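Local atomic coordinates of Glp_546_48378_50642 (Giardia intestinalis, PDB entry 2QVW), a protein that cleaves double-stranded RNA into 21 to 23 base-pair small interfering RNAs in the RNA interference pathway, as a manganese-binding ribonuclease III enzyme. Residues 340-351 with 652-663; 630-641 with 726-735. All blocks are in the same frame, centred on the assembly; numbering follows the deposited sequence.

In the fold
Contact 1 joins the two ribonuclease III domains: helix 330-356 of the first lies against helix 648-669 of the second. Contact 2 belongs to the second half of the chain, where helix 631-642 packs on helix 718-735. The centres of the contacts are about 18 Å apart, and their segments interleave along the chain in the order 340-351, 630-641, 652-663, 726-735. Helices 648-669 and 718-735 tie them together, because Leu728 packs against Phe657 and Leu658. Each of these two helices also supplies manganese ligands, Glu651 from the first and Asp722 and Glu725 from the second, so the same two helices link the domain interface, the metal site and helix 631-642.

Contact 1 of 2, residues 340-351 with 652-663; sequences LGDAVLGFIVTA and LLGDAFLKCSLA. With MN (manganese (II) ion), chain G.
Helices 340-351 and 652-663 run nearly antiparallel, their axes 8.3 Å apart at closest approach and their N-to-C directions at 153°. A small residue in each pair allows this spacing: the CA atoms of Ala343 and Cys660, like those of Phe347 and Ala656, are 4.9 Å apart. Phe347 is a knob, set in a hole formed by Leu653, Ala656, Phe657 and Cys660. Its CG stands anti to the backbone N (chi1 167°), which carries the ring alongside Phe657. The edge of Phe657 then meets the face of Phe347 in a T-shaped pair, ring centroids 5.6 Å apart and planes at 72°, while Leu653 CD1 and Ala656 CB lie at the rim of the Phe347 ring. The sulfur of Cys660 lies against Val344 CG1, and its CB near Phe347 CB. Thr350 can face the partner helix because OG1 donates a hydrogen bond within its own helix, to Gly346 O at 2.8 Å from above the carbonyl plane, leaving CG2 to meet Leu652 CG at 3.8 Å. At the margin the extended Lys659 brings NZ to a long salt bridge with Asp342 OD1, 3.9 Å away; that carboxylate lies close to Glu409, a likely manganese ligand. Asp655 OD1 binds manganese together with Glu686. Such antiparallel packing between the domains is characteristic of the ribonuclease III dimer interface, built here within a single Dicer chain.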
# COMPACT_ATOMS: atom_id res chain seq x y z
N LEU A 340 4.46 -3.29 10.79
CA LEU A 340 4.49 -1.85 10.99
C LEU A 340 3.18 -1.31 11.57
O LEU A 340 3.19 -0.35 12.34
CB LEU A 340 4.76 -1.14 9.67
CG LEU A 340 4.91 0.37 9.84
CD1 LEU A 340 6.26 0.68 10.46
CD2 LEU A 340 4.78 1.06 8.50
N GLY A 341 2.06 -1.91 11.19
CA GLY A 341 0.79 -1.45 11.70
C GLY A 341 0.70 -1.76 13.17
O GLY A 341 0.12 -1.00 13.95
N ASP A 342 1.30 -2.88 13.55
CA ASP A 342 1.32 -3.32 14.94
C ASP A 342 1.97 -2.25 15.84
O ASP A 342 1.47 -1.93 16.92
CB ASP A 342 2.12 -4.62 15.02
CG ASP A 342 1.98 -5.30 16.36
OD1 ASP A 342 2.04 -4.60 17.40
OD2 ASP A 342 1.82 -6.53 16.37
N ALA A 343 3.09 -1.72 15.37
CA ALA A 343 3.86 -0.70 16.07
C ALA A 343 3.22 0.69 16.15
O ALA A 343 3.24 1.32 17.20
CB ALA A 343 5.24 -0.59 15.45
N VAL A 344 2.67 1.18 15.04
CA VAL A 344 2.02 2.49 15.02
C VAL A 344 0.77 2.40 15.87
O VAL A 344 0.46 3.31 16.63
CB VAL A 344 1.59 2.93 13.61
CG1 VAL A 344 2.79 3.13 12.72
CG2 VAL A 344 0.69 1.90 13.01
N LEU A 345 0.05 1.30 15.73
CA LEU A 345 -1.16 1.07 16.49
C LEU A 345 -0.79 1.07 17.96
O LEU A 345 -1.48 1.65 18.78
CB LEU A 345 -1.75 -0.29 16.12
CG LEU A 345 -2.72 -0.91 17.14
CD1 LEU A 345 -3.84 0.06 17.47
CD2 LEU A 345 -3.28 -2.19 16.57
N GLY A 346 0.32 0.41 18.28
CA GLY A 346 0.77 0.35 19.66
C GLY A 346 1.09 1.71 20.22
O GLY A 346 0.71 2.04 21.35
N PHE A 347 1.80 2.52 19.43
CA PHE A 347 2.17 3.86 19.86
C PHE A 347 0.97 4.78 20.07
O PHE A 347 0.92 5.53 21.04
CB PHE A 347 3.12 4.51 18.86
CG PHE A 347 3.29 5.98 19.06
CD1 PHE A 347 3.63 6.47 20.31
CD2 PHE A 347 3.06 6.87 18.03
CE1 PHE A 347 3.74 7.84 20.52
CE2 PHE A 347 3.17 8.24 18.22
CZ PHE A 347 3.51 8.72 19.47
N ILE A 348 0.03 4.74 19.14
CA ILE A 348 -1.17 5.57 19.23
C ILE A 348 -1.84 5.27 20.56
O ILE A 348 -2.07 6.16 21.37
CB ILE A 348 -2.17 5.25 18.09
CG1 ILE A 348 -1.52 5.50 16.72
CG2 ILE A 348 -3.44 6.10 18.26
CD1 ILE A 348 -1.33 6.95 16.36
N VAL A 349 -2.15 3.99 20.76
CA VAL A 349 -2.82 3.54 21.96
C VAL A 349 -2.13 3.98 23.23
O VAL A 349 -2.77 4.47 24.16
CB VAL A 349 -2.97 2.01 21.96
CG1 VAL A 349 -3.65 1.53 23.25
CG2 VAL A 349 -3.80 1.58 20.76
N THR A 350 -0.81 3.80 23.28
CA THR A 350 -0.03 4.19 24.45
C THR A 350 -0.19 5.68 24.75
O THR A 350 -0.38 6.09 25.90
CB THR A 350 1.45 3.92 24.25
OG1 THR A 350 1.65 2.53 23.97
CG2 THR A 350 2.22 4.31 25.50
N ALA A 351 -0.12 6.48 23.70
CA ALA A 351 -0.25 7.92 23.83
C ALA A 351 -1.64 8.34 24.27
O ALA A 351 -1.78 9.02 25.28
CB ALA A 351 0.09 8.59 22.50
N LEU A 652 7.58 5.04 29.20
CA LEU A 652 6.53 4.24 28.59
C LEU A 652 6.26 4.73 27.19
O LEU A 652 6.20 3.95 26.24
CB LEU A 652 5.24 4.35 29.39
CG LEU A 652 4.07 3.61 28.76
CD1 LEU A 652 4.34 2.13 28.77
CD2 LEU A 652 2.81 3.91 29.53
N LEU A 653 6.12 6.04 27.05
CA LEU A 653 5.86 6.63 25.75
C LEU A 653 7.05 6.49 24.81
O LEU A 653 6.90 6.15 23.64
CB LEU A 653 5.53 8.11 25.92
CG LEU A 653 4.94 8.80 24.69
CD1 LEU A 653 3.49 8.37 24.52
CD2 LEU A 653 5.02 10.28 24.86
N GLY A 654 8.24 6.76 25.33
CA GLY A 654 9.42 6.65 24.49
C GLY A 654 9.54 5.25 23.93
O GLY A 654 9.78 5.06 22.74
N ASP A 655 9.39 4.26 24.80
CA ASP A 655 9.52 2.89 24.36
C ASP A 655 8.65 2.68 23.12
O ASP A 655 9.14 2.24 22.07
CB ASP A 655 9.08 1.95 25.48
CG ASP A 655 9.66 0.55 25.32
OD1 ASP A 655 9.46 -0.05 24.24
OD2 ASP A 655 10.32 0.06 26.27
N ALA A 656 7.38 3.03 23.25
CA ALA A 656 6.41 2.88 22.17
C ALA A 656 6.82 3.57 20.87
O ALA A 656 6.88 2.93 19.81
CB ALA A 656 5.06 3.40 22.63
N PHE A 657 7.09 4.87 20.95
CA PHE A 657 7.48 5.65 19.79
C PHE A 657 8.72 5.09 19.12
O PHE A 657 8.77 4.99 17.90
CB PHE A 657 7.80 7.08 20.19
CG PHE A 657 8.27 7.92 19.04
CD1 PHE A 657 7.37 8.38 18.07
CD2 PHE A 657 9.61 8.25 18.90
CE1 PHE A 657 7.79 9.15 17.00
CE2 PHE A 657 10.05 9.03 17.82
CZ PHE A 657 9.13 9.48 16.88
N LEU A 658 9.72 4.77 19.92
CA LEU A 658 10.97 4.22 19.40
C LEU A 658 10.68 3.00 18.56
O LEU A 658 11.22 2.85 17.45
CB LEU A 658 11.90 3.84 20.55
CG LEU A 658 13.22 3.20 20.11
CD1 LEU A 658 13.87 4.07 19.04
CD2 LEU A 658 14.14 3.04 21.31
N LYS A 659 9.83 2.12 19.08
CA LYS A 659 9.47 0.90 18.38
C LYS A 659 8.86 1.23 17.03
O LYS A 659 9.17 0.60 16.02
CB LYS A 659 8.49 0.07 19.19
CG LYS A 659 8.17 -1.28 18.54
CD LYS A 659 7.02 -1.99 19.22
CE LYS A 659 6.73 -3.32 18.54
NZ LYS A 659 5.48 -3.98 19.04
N CYS A 660 8.00 2.24 17.01
CA CYS A 660 7.34 2.67 15.78
C CYS A 660 8.36 3.30 14.82
O CYS A 660 8.46 2.92 13.66
CB CYS A 660 6.25 3.68 16.13
SG CYS A 660 5.16 4.08 14.80
N SER A 661 9.11 4.26 15.35
CA SER A 661 10.13 4.97 14.60
C SER A 661 11.05 4.03 13.84
O SER A 661 11.12 4.08 12.61
CB SER A 661 10.94 5.83 15.56
OG SER A 661 11.93 6.58 14.87
N LEU A 662 11.77 3.18 14.56
CA LEU A 662 12.70 2.23 13.95
C LEU A 662 12.07 1.43 12.83
O LEU A 662 12.55 1.43 11.70
CB LEU A 662 13.23 1.26 14.99
CG LEU A 662 14.34 1.79 15.90
CD1 LEU A 662 14.71 0.72 16.91
CD2 LEU A 662 15.56 2.19 15.04
N ALA A 663 11.00 0.72 13.17
CA ALA A 663 10.28 -0.10 12.21
C ALA A 663 10.17 0.67 10.90
O ALA A 663 10.45 0.15 9.82
CB ALA A 663 8.89 -0.42 12.75
MN MN G . 11.62 -0.14 22.82

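Contact 2 of 2, residues 630-641 with 726-735; sequences TIPFLIRLLQIA and AILAAILLAC
Two different first torsions send leucines of helix 631-641 onto helix 726-735. Leu634 places CG anti to its own nitrogen (chi1 175°), and its branches spread over the partner helix: CD1 reaches Ala730 O, while CD2 meets Cys735 SG at 3.5 Å. In Leu637 CG lies instead anti to the carbonyl carbon (chi1 -62°), and CD1 touches both Leu733 CB and Ala734 CB. Leu634 is thereby a knob in the hole made by Ala730, Ile731, Ala734 and Cys735. The alanines suit this face because a single methyl lets the antiparallel helices come within 8.7 Å, axis to axis, while filling the spaces between the leucines. Phe633 brings its ring beside Ala734, with Leu733 O at the ring edge in its plane, 3.6 Å from CE2; Leu637 CG lies over one face, toward the rim, and the ring of Tyr598 also meets it. Further along, Leu638 CD2 packs on Ile727 CG2 at 4.0 Å, the two side chains crossing at about a right angle. Ala641 CB closes this end against Ala726 CB, 3.8 Å away. At the opposite end Thr630, in the N-cap position but making no capping bond with its side chain, has OG1 2.8 Å from Ala734 O and turns its methyl to the sulfur of Cys735. The contact joins helix 631-642 to helix 718-735, which earlier along its length carries the manganese ligands Asp722 and Glu725. No clear hydrogen bond crosses it, and it is mostly buried hydrocarbon with one sulfur, so it probably depends on complementary shape and exclusion of water.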
# COMPACT_ATOMS: atom_id res chain seq x y z
N THR A 630 11.08 26.20 20.72
CA THR A 630 10.50 24.99 21.28
C THR A 630 11.39 24.51 22.43
O THR A 630 11.05 23.60 23.18
CB THR A 630 10.41 23.90 20.19
OG1 THR A 630 9.38 22.97 20.54
CG2 THR A 630 11.73 23.15 20.06
N ILE A 631 12.53 25.18 22.55
CA ILE A 631 13.55 24.89 23.55
C ILE A 631 13.12 24.94 25.02
O ILE A 631 13.21 23.95 25.75
CB ILE A 631 14.75 25.84 23.37
CG1 ILE A 631 15.22 25.81 21.91
CG2 ILE A 631 15.89 25.40 24.25
CD1 ILE A 631 15.58 24.44 21.42
N PRO A 632 12.65 26.11 25.48
CA PRO A 632 12.23 26.22 26.88
C PRO A 632 11.37 25.07 27.38
O PRO A 632 11.61 24.53 28.45
CB PRO A 632 11.49 27.56 26.90
CG PRO A 632 10.96 27.69 25.50
CD PRO A 632 12.15 27.26 24.70
N PHE A 633 10.37 24.68 26.59
CA PHE A 633 9.47 23.60 26.97
C PHE A 633 10.18 22.26 26.98
O PHE A 633 9.93 21.41 27.85
CB PHE A 633 8.28 23.55 26.01
CG PHE A 633 7.30 22.45 26.31
CD1 PHE A 633 6.73 22.33 27.58
CD2 PHE A 633 6.93 21.54 25.33
CE1 PHE A 633 5.81 21.32 27.85
CE2 PHE A 633 6.01 20.53 25.59
CZ PHE A 633 5.45 20.42 26.85
N LEU A 634 11.07 22.08 26.01
CA LEU A 634 11.84 20.85 25.89
C LEU A 634 12.65 20.62 27.17
O LEU A 634 12.61 19.54 27.76
CB LEU A 634 12.78 20.94 24.68
CG LEU A 634 13.77 19.80 24.44
CD1 LEU A 634 13.07 18.47 24.57
CD2 LEU A 634 14.39 19.95 23.05
N ILE A 635 13.35 21.67 27.59
CA ILE A 635 14.18 21.63 28.79
C ILE A 635 13.37 21.14 29.99
O ILE A 635 13.82 20.32 30.77
CB ILE A 635 14.76 23.03 29.13
CG1 ILE A 635 15.22 23.75 27.85
CG2 ILE A 635 15.93 22.88 30.11
CD1 ILE A 635 16.34 23.04 27.11
N ARG A 636 12.17 21.68 30.12
CA ARG A 636 11.30 21.28 31.21
C ARG A 636 11.14 19.77 31.14
O ARG A 636 11.47 19.06 32.10
CB ARG A 636 9.93 21.94 31.06
CG ARG A 636 9.92 23.43 31.30
CD ARG A 636 10.15 23.79 32.77
NE ARG A 636 9.90 25.21 33.02
CZ ARG A 636 10.21 25.86 34.14
NH1 ARG A 636 10.78 25.20 35.15
NH2 ARG A 636 9.94 27.16 34.26
N LEU A 637 10.65 19.30 29.99
CA LEU A 637 10.42 17.88 29.76
C LEU A 637 11.66 17.03 29.93
O LEU A 637 11.58 15.82 30.02
CB LEU A 637 9.83 17.66 28.37
CG LEU A 637 8.46 18.33 28.16
CD1 LEU A 637 7.95 18.02 26.76
CD2 LEU A 637 7.46 17.84 29.21
N LEU A 638 12.82 17.67 29.98
CA LEU A 638 14.07 16.94 30.16
C LEU A 638 14.39 16.75 31.65
O LEU A 638 14.78 15.67 32.07
CB LEU A 638 15.22 17.66 29.46
CG LEU A 638 15.26 17.54 27.93
CD1 LEU A 638 16.41 18.35 27.38
CD2 LEU A 638 15.41 16.07 27.54
N GLN A 639 14.22 17.81 32.44
CA GLN A 639 14.48 17.71 33.86
C GLN A 639 13.62 16.58 34.39
O GLN A 639 14.07 15.74 35.16
CB GLN A 639 14.08 18.99 34.59
CG GLN A 639 14.74 20.25 34.08
CD GLN A 639 14.40 21.44 34.95
OE1 GLN A 639 14.67 21.45 36.15
NE2 GLN A 639 13.80 22.46 34.34
N ILE A 640 12.37 16.59 33.96
CA ILE A 640 11.40 15.59 34.39
C ILE A 640 11.87 14.21 33.98
O ILE A 640 11.67 13.24 34.72
CB ILE A 640 10.05 15.85 33.75
CG1 ILE A 640 9.82 17.35 33.62
CG2 ILE A 640 8.97 15.27 34.61
CD1 ILE A 640 8.54 17.71 32.90
N ALA A 641 12.51 14.11 32.81
CA ALA A 641 13.00 12.82 32.33
C ALA A 641 14.17 12.36 33.20
O ALA A 641 14.42 11.15 33.34
CB ALA A 641 13.46 12.93 30.89
N ALA A 726 13.08 7.96 28.07
CA ALA A 726 12.44 9.09 28.72
C ALA A 726 12.76 10.33 27.91
O ALA A 726 11.89 11.16 27.63
CB ALA A 726 12.96 9.23 30.13
N ILE A 727 14.03 10.46 27.52
CA ILE A 727 14.46 11.59 26.73
C ILE A 727 13.65 11.61 25.44
O ILE A 727 12.88 12.53 25.18
CB ILE A 727 15.96 11.49 26.38
CG1 ILE A 727 16.80 11.33 27.65
CG2 ILE A 727 16.41 12.73 25.61
CD1 ILE A 727 16.62 12.43 28.66
N LEU A 728 13.83 10.56 24.64
CA LEU A 728 13.13 10.42 23.38
C LEU A 728 11.71 10.94 23.46
O LEU A 728 11.27 11.65 22.58
CB LEU A 728 13.10 8.97 22.92
CG LEU A 728 12.28 8.67 21.65
CD1 LEU A 728 12.70 9.57 20.48
CD2 LEU A 728 12.46 7.21 21.28
N ALA A 729 11.00 10.57 24.52
CA ALA A 729 9.64 11.04 24.69
C ALA A 729 9.65 12.57 24.83
O ALA A 729 8.85 13.27 24.20
CB ALA A 729 9.02 10.40 25.91
N ALA A 730 10.58 13.07 25.63
CA ALA A 730 10.71 14.51 25.85
C ALA A 730 10.85 15.29 24.54
O ALA A 730 10.35 16.41 24.41
CB ALA A 730 11.90 14.79 26.75
N ILE A 731 11.54 14.70 23.57
CA ILE A 731 11.72 15.35 22.28
C ILE A 731 10.41 15.36 21.52
O ILE A 731 9.97 16.40 21.05
CB ILE A 731 12.79 14.64 21.43
CG1 ILE A 731 14.17 14.81 22.06
CG2 ILE A 731 12.75 15.18 20.01
CD1 ILE A 731 14.36 14.03 23.33
N LEU A 732 9.80 14.18 21.38
CA LEU A 732 8.53 14.05 20.69
C LEU A 732 7.52 15.04 21.27
O LEU A 732 6.98 15.89 20.56
CB LEU A 732 8.02 12.62 20.86
CG LEU A 732 6.52 12.38 20.81
CD1 LEU A 732 6.00 12.54 19.39
CD2 LEU A 732 6.24 10.99 21.34
N LEU A 733 7.30 14.91 22.57
CA LEU A 733 6.37 15.75 23.31
C LEU A 733 6.54 17.26 23.12
O LEU A 733 5.57 17.99 23.01
CB LEU A 733 6.48 15.41 24.79
CG LEU A 733 5.83 14.08 25.18
CD1 LEU A 733 6.35 13.61 26.52
CD2 LEU A 733 4.34 14.26 25.22
N ALA A 734 7.79 17.71 23.08
CA ALA A 734 8.10 19.12 22.94
C ALA A 734 8.45 19.59 21.52
O ALA A 734 8.00 20.65 21.10
CB ALA A 734 9.22 19.49 23.88
N CYS A 735 9.25 18.80 20.80
CA CYS A 735 9.66 19.17 19.44
C CYS A 735 8.85 18.57 18.30
O CYS A 735 9.08 18.91 17.14
CB CYS A 735 11.12 18.81 19.23
SG CYS A 735 12.20 19.69 20.32